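Local coordinates for protein 433aa long hypothetical phosphoribosylglycinamide formyl transferase (Pyrococcus horikoshii, PDB 2DWC) that binds adenosine-5'-diphosphate and belongs to the ATP-grasp proteins, with a PurT-type C-terminal region, at residues D268-M280 / A289-M301. Residues are numbered along the deposited sequence; the frame is centred on the assembly and turned at random.
Sequences DVLGGLGIFGVEM and ANEVSPRPHDTGM. With ADP (adenosine-5'-diphosphate), chain H.
Strand 277-280 runs antiparallel to strand 289-293, their short axes 4.6 Å apart and 158° between directions, as the two arms of a beta hairpin in the ATP-grasp domain. Gly277 and Ser293 form a hydrogen-bonded pair, with Gly277 N 2.7 Å from Ser293 O. Toward the nucleotide the regular pairing gives way to a classic beta bulge: Asn290 and Glu291 both face Glu279, whose O accepts a good bond from Asn290 N and only a weak one from Glu291 N. The extra residue illustrates how a bulge can place two consecutive side chains at a ligand, since Asn290 and Glu291 both belong to the ADP pocket. On the face carrying Val278 and Val292, these two valines lie side by side with their CG2 atoms 4.0 Å apart. Leu270, from the end of helix 253-270, meets Val292 tip to tip, while the same CG2 of Val292 comes to the edge of the Phe276 ring. That ring crosses Pro294, the centre of an inverse gamma turn, at about a right angle, CE2 lying 4.0 Å from Pro294 CB. The other face is polar. Beside Glu279, Glu291 points the same way, its chain extended beyond CG toward the diphosphate of ADP. Bent at chi2 (-57°), Glu279 brings OE2 to 3.4 Å from His297 CD2, its carboxylate turned 43° from the imidazole. Thr212 OG1 is hydrogen-bonded to Glu279 OE2 and His235 NE2 to OE1, and a water that donates to OE1 accepts from Asn290 ND2.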
# COMPACT_ATOMS: atom_id res chain seq x y z
N ASP B 268 -27.80 3.22 -8.94
CA ASP B 268 -28.35 4.16 -9.94
C ASP B 268 -29.27 5.17 -9.21
O ASP B 268 -29.35 6.35 -9.60
CB ASP B 268 -29.20 3.41 -10.98
CG ASP B 268 -28.36 2.73 -12.05
OD1 ASP B 268 -28.95 1.94 -12.82
OD2 ASP B 268 -27.12 2.96 -12.14
N VAL B 269 -30.01 4.71 -8.20
CA VAL B 269 -30.86 5.64 -7.44
C VAL B 269 -30.04 6.58 -6.52
O VAL B 269 -30.32 7.78 -6.45
CB VAL B 269 -31.88 4.88 -6.58
CG1 VAL B 269 -32.61 5.86 -5.65
CG2 VAL B 269 -32.90 4.17 -7.50
N LEU B 270 -29.05 6.04 -5.82
CA LEU B 270 -28.28 6.90 -4.91
C LEU B 270 -27.45 7.93 -5.68
O LEU B 270 -27.33 9.07 -5.24
CB LEU B 270 -27.42 6.05 -3.94
CG LEU B 270 -28.25 5.16 -3.00
CD1 LEU B 270 -27.31 4.29 -2.17
CD2 LEU B 270 -29.15 6.03 -2.07
N GLY B 271 -26.88 7.50 -6.81
CA GLY B 271 -26.12 8.40 -7.67
C GLY B 271 -24.75 8.82 -7.13
O GLY B 271 -24.23 8.15 -6.23
N GLY B 272 -24.20 9.90 -7.68
CA GLY B 272 -22.90 10.41 -7.24
C GLY B 272 -21.73 9.64 -7.81
O GLY B 272 -21.83 8.95 -8.83
N LEU B 273 -20.56 9.77 -7.16
CA LEU B 273 -19.37 9.00 -7.57
C LEU B 273 -18.80 8.37 -6.31
O LEU B 273 -18.88 8.97 -5.25
CB LEU B 273 -18.25 9.87 -8.16
CG LEU B 273 -18.56 10.71 -9.40
CD1 LEU B 273 -17.32 11.56 -9.74
CD2 LEU B 273 -18.93 9.74 -10.57
N GLY B 274 -18.25 7.17 -6.42
CA GLY B 274 -17.66 6.53 -5.25
C GLY B 274 -18.04 5.06 -5.13
O GLY B 274 -18.86 4.54 -5.90
N ILE B 275 -17.40 4.38 -4.20
CA ILE B 275 -17.75 2.98 -3.98
C ILE B 275 -18.88 2.89 -2.93
O ILE B 275 -18.98 3.74 -2.03
CB ILE B 275 -16.50 2.19 -3.59
CG1 ILE B 275 -16.68 0.72 -4.04
CG2 ILE B 275 -16.23 2.32 -2.15
CD1 ILE B 275 -15.39 0.08 -4.24
N PHE B 276 -19.71 1.85 -3.05
CA PHE B 276 -20.83 1.63 -2.15
C PHE B 276 -20.71 0.21 -1.61
O PHE B 276 -20.29 -0.68 -2.33
CB PHE B 276 -22.17 1.70 -2.95
CG PHE B 276 -22.52 3.08 -3.44
CD1 PHE B 276 -21.88 3.63 -4.54
CD2 PHE B 276 -23.49 3.84 -2.79
CE1 PHE B 276 -22.20 4.93 -5.00
CE2 PHE B 276 -23.83 5.15 -3.24
CZ PHE B 276 -23.17 5.68 -4.34
N GLY B 277 -21.07 0.00 -0.36
CA GLY B 277 -21.03 -1.35 0.17
C GLY B 277 -22.51 -1.78 0.22
O GLY B 277 -23.23 -1.49 1.18
N VAL B 278 -22.98 -2.45 -0.84
CA VAL B 278 -24.38 -2.90 -0.83
C VAL B 278 -24.47 -4.26 -0.15
O VAL B 278 -23.90 -5.24 -0.63
CB VAL B 278 -24.91 -2.99 -2.28
CG1 VAL B 278 -26.41 -3.30 -2.23
CG2 VAL B 278 -24.61 -1.66 -3.03
N GLU B 279 -25.24 -4.33 0.94
CA GLU B 279 -25.36 -5.54 1.74
C GLU B 279 -26.55 -6.36 1.27
O GLU B 279 -27.63 -5.82 1.13
CB GLU B 279 -25.56 -5.16 3.20
CG GLU B 279 -24.32 -4.53 3.87
CD GLU B 279 -23.12 -5.45 3.79
OE1 GLU B 279 -23.29 -6.68 4.02
OE2 GLU B 279 -22.01 -4.96 3.50
N MET B 280 -26.34 -7.66 1.05
CA MET B 280 -27.41 -8.54 0.59
C MET B 280 -27.37 -9.90 1.27
O MET B 280 -26.32 -10.33 1.76
CB MET B 280 -27.27 -8.76 -0.91
CG MET B 280 -27.50 -7.49 -1.72
SD MET B 280 -27.27 -7.76 -3.46
CE MET B 280 -26.54 -6.29 -4.04
N ALA B 289 -32.00 -7.57 -0.77
CA ALA B 289 -31.19 -6.39 -0.44
C ALA B 289 -31.45 -6.08 1.01
O ALA B 289 -32.60 -6.05 1.45
CB ALA B 289 -31.57 -5.17 -1.29
N ASN B 290 -30.38 -5.81 1.77
CA ASN B 290 -30.55 -5.55 3.18
C ASN B 290 -30.38 -4.07 3.44
O ASN B 290 -31.32 -3.39 3.83
CB ASN B 290 -29.56 -6.39 3.98
CG ASN B 290 -29.53 -6.03 5.45
OD1 ASN B 290 -30.52 -5.57 6.00
ND2 ASN B 290 -28.39 -6.27 6.10
N GLU B 291 -29.18 -3.55 3.21
CA GLU B 291 -28.97 -2.11 3.43
C GLU B 291 -27.76 -1.70 2.59
O GLU B 291 -27.27 -2.49 1.81
CB GLU B 291 -28.74 -1.85 4.91
CG GLU B 291 -27.46 -2.48 5.44
CD GLU B 291 -27.34 -2.33 6.95
OE1 GLU B 291 -27.98 -1.42 7.51
OE2 GLU B 291 -26.59 -3.12 7.57
N VAL B 292 -27.29 -0.47 2.71
CA VAL B 292 -26.14 -0.07 1.90
C VAL B 292 -25.34 1.03 2.60
O VAL B 292 -25.92 1.90 3.27
CB VAL B 292 -26.62 0.40 0.49
CG1 VAL B 292 -27.78 1.31 0.63
CG2 VAL B 292 -25.49 1.14 -0.27
N SER B 293 -24.03 0.96 2.49
CA SER B 293 -23.19 2.02 3.07
C SER B 293 -22.66 2.77 1.86
O SER B 293 -22.07 2.17 0.96
CB SER B 293 -22.03 1.43 3.88
OG SER B 293 -21.47 2.48 4.63
N PRO B 294 -22.87 4.10 1.80
CA PRO B 294 -22.40 4.87 0.65
C PRO B 294 -20.92 5.28 0.74
O PRO B 294 -20.59 6.45 0.54
CB PRO B 294 -23.36 6.07 0.64
CG PRO B 294 -23.49 6.35 2.11
CD PRO B 294 -23.61 4.97 2.74
N ARG B 295 -20.08 4.29 0.99
CA ARG B 295 -18.64 4.52 1.16
C ARG B 295 -17.99 3.18 1.37
O ARG B 295 -18.69 2.18 1.55
CB ARG B 295 -18.42 5.40 2.42
CG ARG B 295 -19.06 4.87 3.73
CD ARG B 295 -18.90 5.96 4.85
NE ARG B 295 -20.16 6.17 5.52
CZ ARG B 295 -21.04 7.15 5.30
NH1 ARG B 295 -20.88 8.16 4.39
NH2 ARG B 295 -22.16 7.08 5.99
N PRO B 296 -16.65 3.14 1.38
CA PRO B 296 -15.89 1.91 1.60
C PRO B 296 -16.42 1.31 2.93
O PRO B 296 -16.80 2.05 3.86
CB PRO B 296 -14.46 2.41 1.76
CG PRO B 296 -14.39 3.58 0.79
CD PRO B 296 -15.77 4.27 0.96
N HIS B 297 -16.44 -0.01 3.02
CA HIS B 297 -17.00 -0.70 4.16
C HIS B 297 -15.94 -1.65 4.73
O HIS B 297 -15.10 -2.18 3.98
CB HIS B 297 -18.21 -1.50 3.64
CG HIS B 297 -19.06 -2.08 4.73
ND1 HIS B 297 -19.72 -1.30 5.65
CD2 HIS B 297 -19.37 -3.36 5.02
CE1 HIS B 297 -20.41 -2.07 6.46
NE2 HIS B 297 -20.22 -3.33 6.11
N ASP B 298 -16.01 -1.93 6.03
CA ASP B 298 -14.99 -2.78 6.61
C ASP B 298 -14.81 -4.17 5.99
O ASP B 298 -13.67 -4.62 5.86
CB ASP B 298 -15.16 -2.87 8.15
CG ASP B 298 -16.57 -3.26 8.59
OD1 ASP B 298 -16.86 -3.07 9.80
OD2 ASP B 298 -17.37 -3.75 7.76
N THR B 299 -15.89 -4.80 5.55
CA THR B 299 -15.77 -6.15 4.97
C THR B 299 -14.91 -6.09 3.72
O THR B 299 -14.25 -7.07 3.37
CB THR B 299 -17.16 -6.70 4.62
OG1 THR B 299 -17.76 -5.83 3.65
CG2 THR B 299 -18.04 -6.75 5.91
N GLY B 300 -14.90 -4.92 3.09
CA GLY B 300 -14.11 -4.71 1.89
C GLY B 300 -12.62 -4.66 2.11
O GLY B 300 -11.88 -4.57 1.14
N MET B 301 -12.15 -4.72 3.36
CA MET B 301 -10.69 -4.71 3.57
C MET B 301 -10.05 -5.93 2.92
O MET B 301 -8.88 -5.92 2.63
CB MET B 301 -10.33 -4.63 5.07
CG MET B 301 -10.41 -3.17 5.60
SD MET B 301 -9.78 -3.08 7.31
CE MET B 301 -11.21 -3.54 8.26
PB ADP H . -26.53 -3.01 11.21
O1B ADP H . -25.75 -2.07 10.37
O2B ADP H . -25.84 -4.28 11.94
O3B ADP H . -27.93 -2.60 11.89
PA ADP H . -28.51 -4.79 10.33
O1A ADP H . -29.12 -4.51 11.65
O2A ADP H . -29.53 -4.46 9.14
O3A ADP H . -27.20 -3.90 10.05
O5' ADP H . -28.07 -6.33 10.18
C5' ADP H . -27.14 -6.91 11.10
C4' ADP H . -27.20 -8.43 10.96
O4' ADP H . -28.39 -8.99 11.54
C3' ADP H . -27.29 -8.80 9.48
O3' ADP H . -25.97 -8.76 8.91
C2' ADP H . -27.73 -10.25 9.64
O2' ADP H . -26.66 -11.02 10.19
C1' ADP H . -28.83 -10.07 10.70
N9 ADP H . -30.11 -9.67 10.07
C8 ADP H . -30.56 -8.42 9.94
N7 ADP H . -31.76 -8.45 9.35
C5 ADP H . -32.07 -9.72 9.11
C6 ADP H . -33.15 -10.36 8.52
N6 ADP H . -34.20 -9.66 8.10
N1 ADP H . -33.14 -11.70 8.42
C2 ADP H . -32.12 -12.40 8.87
N3 ADP H . -31.07 -11.83 9.44
C4 ADP H . -31.02 -10.50 9.57
O HOH W 1 -19.57 6.40 -2.23
O HOH W 2 -25.58 -7.78 5.34